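Local coordinates for protein escJ (Escherichia coli, PDB 1YJ7) that probably helps build, as a lipoprotein of the YscJ family, the ring-shaped membrane platform on which the type III secretion system of enteropathogenic E. coli assembles, at residues L5-E13 / A50-K61. The protein carries 3 engineered substitutions. Residues are numbered along the deposited sequence; the frame is centred on the assembly and turned at random. Where two conformers were deposited one is given.
Sequences LYTGLTEKE and AITILNNNGFPK
In the small alpha/beta domain at the start of EscJ, strand 3-9 and the first turn of helix 11-23 meet the end of helix 47-56 and the cis-proline loop behind it. Tyr-6 lays one ring face against Pro-60, whose CG sits 4.2 Å from the ring centroid, offset toward the rim, a CH-pi contact; Pro-60 CD lies 3.4 Å from Tyr-6 OH. Leu-54 CD1 lies at the ring's edge, 4.2 Å from Tyr-6 CE1, and also touches Leu-5 CD1. The other branch of Leu-5, CD2, packs 3.7 Å from Ile-51 CD1. Leu-5 and Tyr-6 form a classic beta bulge opposite Leu-40 of strand 38-42. In the ring plane, Tyr-6 OH donates to a water (2.6 Å) that in turn donates to Phe-59 O. In the Glu-13 conformer given, one of two, an extended first torsion (chi1 -171°) and a bend at chi2 (134°) carry OE2 to Lys-61 N, which donates a nearly straight bond (2.9 Å, 174°) on the syn side. A Schellman motif with Gly-58 as its C' residue ends the helix. Apolar contacts thus hold helix to strand, while the water bridge and, in this conformer, the carboxylate help tie down the loop.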
ATOM      1  N   LEU D   5      16.950   4.910  18.489  1.00 21.93           N
ATOM      2  CA  LEU D   5      16.113   3.817  17.994  1.00 21.33           C
ATOM      3  C   LEU D   5      14.642   4.235  18.096  1.00 20.89           C
ATOM      4  O   LEU D   5      13.982   4.468  17.075  1.00 20.08           O
ATOM      5  CB  LEU D   5      16.372   2.519  18.780  1.00 20.89           C
ATOM      6  CG  LEU D   5      17.738   1.874  18.589  1.00 21.30           C
ATOM      7  CD1 LEU D   5      17.883   0.619  19.416  1.00 23.15           C
ATOM      8  CD2 LEU D   5      18.027   1.591  17.140  1.00 24.30           C
ATOM      9  N   TYR D   6      14.140   4.350  19.328  1.00 20.09           N
ATOM     10  CA  TYR D   6      12.745   4.696  19.605  1.00 19.97           C
ATOM     11  C   TYR D   6      12.621   5.547  20.855  1.00 20.72           C
ATOM     12  O   TYR D   6      13.422   5.413  21.789  1.00 20.77           O
ATOM     13  CB  TYR D   6      11.865   3.448  19.771  1.00 20.20           C
ATOM     14  CG  TYR D   6      11.824   2.616  18.529  1.00 18.97           C
ATOM     15  CD1 TYR D   6      12.620   1.489  18.377  1.00 17.77           C
ATOM     16  CD2 TYR D   6      11.039   3.010  17.450  1.00 20.76           C
ATOM     17  CE1 TYR D   6      12.596   0.745  17.197  1.00 18.21           C
ATOM     18  CE2 TYR D   6      11.023   2.281  16.280  1.00 19.71           C
ATOM     19  CZ  TYR D   6      11.789   1.168  16.145  1.00 18.50           C
ATOM     20  OH  TYR D   6      11.743   0.482  14.939  1.00 19.89           O
ATOM     21  N   THR D   7      11.614   6.413  20.838  1.00 21.01           N
ATOM     22  CA  THR D   7      11.173   7.209  21.976  1.00 21.53           C
ATOM     23  C   THR D   7       9.757   6.786  22.342  1.00 21.43           C
ATOM     24  O   THR D   7       9.106   6.035  21.620  1.00 21.35           O
ATOM     25  CB  THR D   7      11.180   8.712  21.617  1.00 22.07           C
ATOM     26  OG1 THR D   7      10.165   8.972  20.636  1.00 21.57           O
ATOM     27  CG2 THR D   7      12.472   9.121  20.924  1.00 23.42           C
ATOM     28  N   GLY D   8       9.282   7.258  23.488  1.00 21.57           N
ATOM     29  CA  GLY D   8       7.900   7.064  23.886  1.00 21.99           C
ATOM     30  C   GLY D   8       7.553   5.663  24.298  1.00 21.81           C
ATOM     31  O   GLY D   8       6.392   5.269  24.254  1.00 22.26           O
ATOM     32  N   LEU D   9       8.561   4.883  24.687  1.00 21.42           N
ATOM     33  CA  LEU D   9       8.349   3.477  24.966  1.00 21.10           C
ATOM     34  C   LEU D   9       7.858   3.286  26.390  1.00 20.33           C
ATOM     35  O   LEU D   9       8.301   3.983  27.309  1.00 20.42           O
ATOM     36  CB  LEU D   9       9.646   2.674  24.789  1.00 20.96           C
ATOM     37  CG  LEU D   9      10.270   2.655  23.392  1.00 21.17           C
ATOM     38  CD1 LEU D   9      11.640   1.989  23.430  1.00 20.20           C
ATOM     39  CD2 LEU D   9       9.325   1.963  22.414  1.00 20.80           C
ATOM     40  N   THR D  10       6.978   2.320  26.575  1.00 19.56           N
ATOM     41  CA  THR D  10       6.613   1.895  27.923  1.00 19.54           C
ATOM     42  C   THR D  10       7.817   1.234  28.577  1.00 17.91           C
ATOM     43  O   THR D  10       8.781   0.858  27.910  1.00 16.82           O
ATOM     44  CB  THR D  10       5.443   0.906  27.927  1.00 19.30           C
ATOM     45  OG1 THR D  10       5.843  -0.299  27.287  1.00 19.65           O
ATOM     46  CG2 THR D  10       4.236   1.430  27.123  1.00 22.41           C
ATOM     47  N   GLU D  11       7.738   1.063  29.886  1.00 16.60           N
ATOM     48  CA  GLU D  11       8.800   0.396  30.621  1.00 16.12           C
ATOM     49  C   GLU D  11       9.024  -1.004  30.100  1.00 15.27           C
ATOM     50  O   GLU D  11      10.162  -1.435  29.928  1.00 15.31           O
ATOM     51  CB  GLU D  11       8.470   0.367  32.116  1.00 15.55           C
ATOM     52  CG  GLU D  11       8.640   1.731  32.746  1.00 16.67           C
ATOM     53  CD  GLU D  11       8.255   1.771  34.215  1.00 17.69           C
ATOM     54  OE1 GLU D  11       8.434   2.851  34.832  1.00 18.45           O
ATOM     55  OE2 GLU D  11       7.788   0.736  34.742  1.00 16.88           O
ATOM     56  N   LYS D  12       7.937  -1.724  29.857  1.00 15.61           N
ATOM     57  CA  LYS D  12       8.033  -3.115  29.440  1.00 16.12           C
ATOM     58  C   LYS D  12       8.622  -3.227  28.047  1.00 16.22           C
ATOM     59  O   LYS D  12       9.504  -4.041  27.840  1.00 16.82           O
ATOM     60  CB  LYS D  12       6.671  -3.797  29.489  1.00 16.95           C
ATOM     61  CG  LYS D  12       6.646  -5.211  28.949  1.00 18.42           C
ATOM     62  CD  LYS D  12       5.213  -5.758  28.994  1.00 22.82           C
ATOM     63  CE  LYS D  12       4.979  -6.850  27.992  1.00 25.68           C
ATOM     64  NZ  LYS D  12       3.522  -7.275  28.032  1.00 26.47           N
ATOM     65  N   GLU D  13       8.154  -2.408  27.114  1.00 16.81           N
ATOM     66  CA  GLU D  13       8.664  -2.460  25.734  1.00 17.20           C
ATOM     67  C   GLU D  13      10.167  -2.126  25.720  1.00 16.68           C
ATOM     68  O   GLU D  13      10.974  -2.819  25.096  1.00 16.80           O
ATOM     69  CB  GLU D  13       7.853  -1.632  24.752  0.50 17.73           C
ATOM     70  CG  GLU D  13       8.303  -1.894  23.324  0.50 18.80           C
ATOM     71  CD  GLU D  13       7.178  -2.119  22.342  0.50 19.44           C
ATOM     72  OE1 GLU D  13       6.245  -1.305  22.325  0.50 20.24           O
ATOM     73  OE2 GLU D  13       7.250  -3.101  21.578  0.50 16.02           O
ATOM     74  N   ALA D  50      21.363  -3.597  15.267  1.00 16.64           N
ATOM     75  CA  ALA D  50      20.277  -3.410  16.228  1.00 16.37           C
ATOM     76  C   ALA D  50      18.905  -3.477  15.562  1.00 16.25           C
ATOM     77  O   ALA D  50      18.008  -4.132  16.053  1.00 15.75           O
ATOM     78  CB  ALA D  50      20.431  -2.105  16.971  1.00 16.41           C
ATOM     79  N   ILE D  51      18.748  -2.773  14.453  1.00 15.80           N
ATOM     80  CA  ILE D  51      17.497  -2.786  13.729  1.00 15.84           C
ATOM     81  C   ILE D  51      17.172  -4.189  13.187  1.00 15.87           C
ATOM     82  O   ILE D  51      15.996  -4.598  13.180  1.00 15.96           O
ATOM     83  CB  ILE D  51      17.543  -1.706  12.614  1.00 16.08           C
ATOM     84  CG1 ILE D  51      17.591  -0.311  13.258  1.00 16.70           C
ATOM     85  CG2 ILE D  51      16.327  -1.818  11.689  1.00 16.88           C
ATOM     86  CD1 ILE D  51      16.467   0.012  14.215  1.00 18.89           C
ATOM     87  N   THR D  52      18.188  -4.926  12.753  1.00 15.65           N
ATOM     88  CA  THR D  52      17.978  -6.296  12.256  1.00 15.99           C
ATOM     89  C   THR D  52      17.432  -7.174  13.388  1.00 16.05           C
ATOM     90  O   THR D  52      16.441  -7.884  13.215  1.00 15.84           O
ATOM     91  CB  THR D  52      19.273  -6.890  11.692  1.00 16.70           C
ATOM     92  OG1 THR D  52      19.721  -6.107  10.566  1.00 18.70           O
ATOM     93  CG2 THR D  52      19.044  -8.311  11.126  1.00 18.87           C
ATOM     94  N   ILE D  53      18.077  -7.097  14.544  1.00 15.58           N
ATOM     95  CA  ILE D  53      17.668  -7.874  15.712  1.00 15.48           C
ATOM     96  C   ILE D  53      16.263  -7.496  16.141  1.00 15.28           C
ATOM     97  O   ILE D  53      15.431  -8.371  16.382  1.00 15.69           O
ATOM     98  CB  ILE D  53      18.683  -7.680  16.895  1.00 15.46           C
ATOM     99  CG1 ILE D  53      20.005  -8.359  16.565  1.00 16.79           C
ATOM    100  CG2 ILE D  53      18.106  -8.281  18.212  1.00 15.75           C
ATOM    101  CD1 ILE D  53      21.174  -7.885  17.415  1.00 17.64           C
ATOM    102  N   LEU D  54      15.963  -6.199  16.209  1.00 15.49           N
ATOM    103  CA  LEU D  54      14.622  -5.795  16.609  1.00 16.03           C
ATOM    104  C   LEU D  54      13.582  -6.228  15.575  1.00 16.11           C
ATOM    105  O   LEU D  54      12.531  -6.756  15.929  1.00 16.01           O
ATOM    106  CB  LEU D  54      14.536  -4.311  16.838  1.00 15.66           C
ATOM    107  CG  LEU D  54      15.390  -3.810  17.999  1.00 16.21           C
ATOM    108  CD1 LEU D  54      15.303  -2.293  18.061  1.00 18.09           C
ATOM    109  CD2 LEU D  54      14.989  -4.445  19.326  1.00 16.43           C
ATOM    110  N   ASN D  55      13.898  -6.028  14.313  1.00 16.70           N
ATOM    111  CA  ASN D  55      12.990  -6.443  13.230  1.00 17.33           C
ATOM    112  C   ASN D  55      12.683  -7.942  13.262  1.00 17.09           C
ATOM    113  O   ASN D  55      11.511  -8.338  13.195  1.00 17.12           O
ATOM    114  CB  ASN D  55      13.390  -5.818  11.891  0.50 18.16           C
ATOM    115  CG  ASN D  55      12.907  -4.345  11.789  0.50 20.46           C
ATOM    116  OD1 ASN D  55      13.465  -3.442  12.428  0.50 24.28           O
ATOM    117  ND2 ASN D  55      11.810  -4.123  11.057  0.50 23.63           N
ATOM    118  N   ASN D  56      13.731  -8.751  13.424  1.00 16.86           N
ATOM    119  CA  ASN D  56      13.611 -10.210  13.390  1.00 17.23           C
ATOM    120  C   ASN D  56      12.797 -10.718  14.581  1.00 17.32           C
ATOM    121  O   ASN D  56      12.227 -11.793  14.533  1.00 17.42           O
ATOM    122  CB  ASN D  56      14.982 -10.871  13.369  1.00 17.48           C
ATOM    123  CG  ASN D  56      15.699 -10.729  12.030  1.00 18.92           C
ATOM    124  OD1 ASN D  56      15.184 -10.132  11.087  1.00 19.46           O
ATOM    125  ND2 ASN D  56      16.904 -11.281  11.951  1.00 20.75           N
ATOM    126  N   ASN D  57      12.737  -9.922  15.646  1.00 18.00           N
ATOM    127  CA  ASN D  57      12.012 -10.296  16.857  1.00 18.38           C
ATOM    128  C   ASN D  57      10.678  -9.588  17.030  1.00 18.69           C
ATOM    129  O   ASN D  57      10.038  -9.711  18.079  1.00 19.73           O
ATOM    130  CB  ASN D  57      12.914 -10.080  18.074  1.00 18.37           C
ATOM    131  CG  ASN D  57      13.968 -11.138  18.187  1.00 20.82           C
ATOM    132  OD1 ASN D  57      13.703 -12.221  18.720  1.00 25.45           O
ATOM    133  ND2 ASN D  57      15.148 -10.884  17.621  1.00 17.94           N
ATOM    134  N   GLY D  58      10.275  -8.842  16.005  1.00 18.16           N
ATOM    135  CA  GLY D  58       8.972  -8.223  15.946  1.00 18.77           C
ATOM    136  C   GLY D  58       8.796  -6.998  16.802  1.00 19.02           C
ATOM    137  O   GLY D  58       7.661  -6.710  17.213  1.00 20.16           O
ATOM    138  N   PHE D  59       9.899  -6.285  17.069  1.00 18.48           N
ATOM    139  CA  PHE D  59       9.871  -5.048  17.847  1.00 18.43           C
ATOM    140  C   PHE D  59      10.069  -3.801  16.979  1.00 19.70           C
ATOM    141  O   PHE D  59      10.888  -3.833  16.048  1.00 19.16           O
ATOM    142  CB  PHE D  59      11.003  -5.060  18.866  1.00 18.05           C
ATOM    143  CG  PHE D  59      10.765  -5.962  20.034  1.00 16.49           C
ATOM    144  CD1 PHE D  59      11.463  -7.148  20.155  1.00 16.85           C
ATOM    145  CD2 PHE D  59       9.876  -5.607  21.039  1.00 15.84           C
ATOM    146  CE1 PHE D  59      11.270  -7.984  21.241  1.00 18.17           C
ATOM    147  CE2 PHE D  59       9.681  -6.442  22.118  1.00 17.49           C
ATOM    148  CZ  PHE D  59      10.383  -7.623  22.230  1.00 17.58           C
ATOM    149  N   PRO D  60       9.376  -2.702  17.293  1.00 21.01           N
ATOM    150  CA  PRO D  60       8.359  -2.639  18.351  1.00 22.00           C
ATOM    151  C   PRO D  60       7.054  -3.344  17.967  1.00 22.71           C
ATOM    152  O   PRO D  60       6.726  -3.461  16.788  1.00 21.05           O
ATOM    153  CB  PRO D  60       8.115  -1.130  18.514  1.00 22.34           C
ATOM    154  CG  PRO D  60       8.388  -0.577  17.190  1.00 23.49           C
ATOM    155  CD  PRO D  60       9.528  -1.398  16.627  1.00 22.69           C
ATOM    156  N   LYS D  61       6.322  -3.809  18.970  1.00 23.90           N
ATOM    157  CA  LYS D  61       5.138  -4.619  18.735  1.00 26.09           C
ATOM    158  C   LYS D  61       4.045  -3.769  18.133  1.00 27.35           C
ATOM    159  O   LYS D  61       3.801  -2.651  18.561  1.00 26.50           O
ATOM    160  CB  LYS D  61       4.649  -5.262  20.030  1.00 26.38           C
ATOM    161  CG  LYS D  61       5.657  -6.181  20.686  1.00 28.11           C
ATOM    162  CD  LYS D  61       5.728  -7.523  20.010  1.00 32.48           C
ATOM    163  CE  LYS D  61       6.730  -8.430  20.700  1.00 34.34           C
ATOM    164  NZ  LYS D  61       7.433  -9.287  19.712  1.00 36.48           N
TER
HETATM  165  O   HOH W   1      12.659  -1.953  14.978  1.00 21.39           O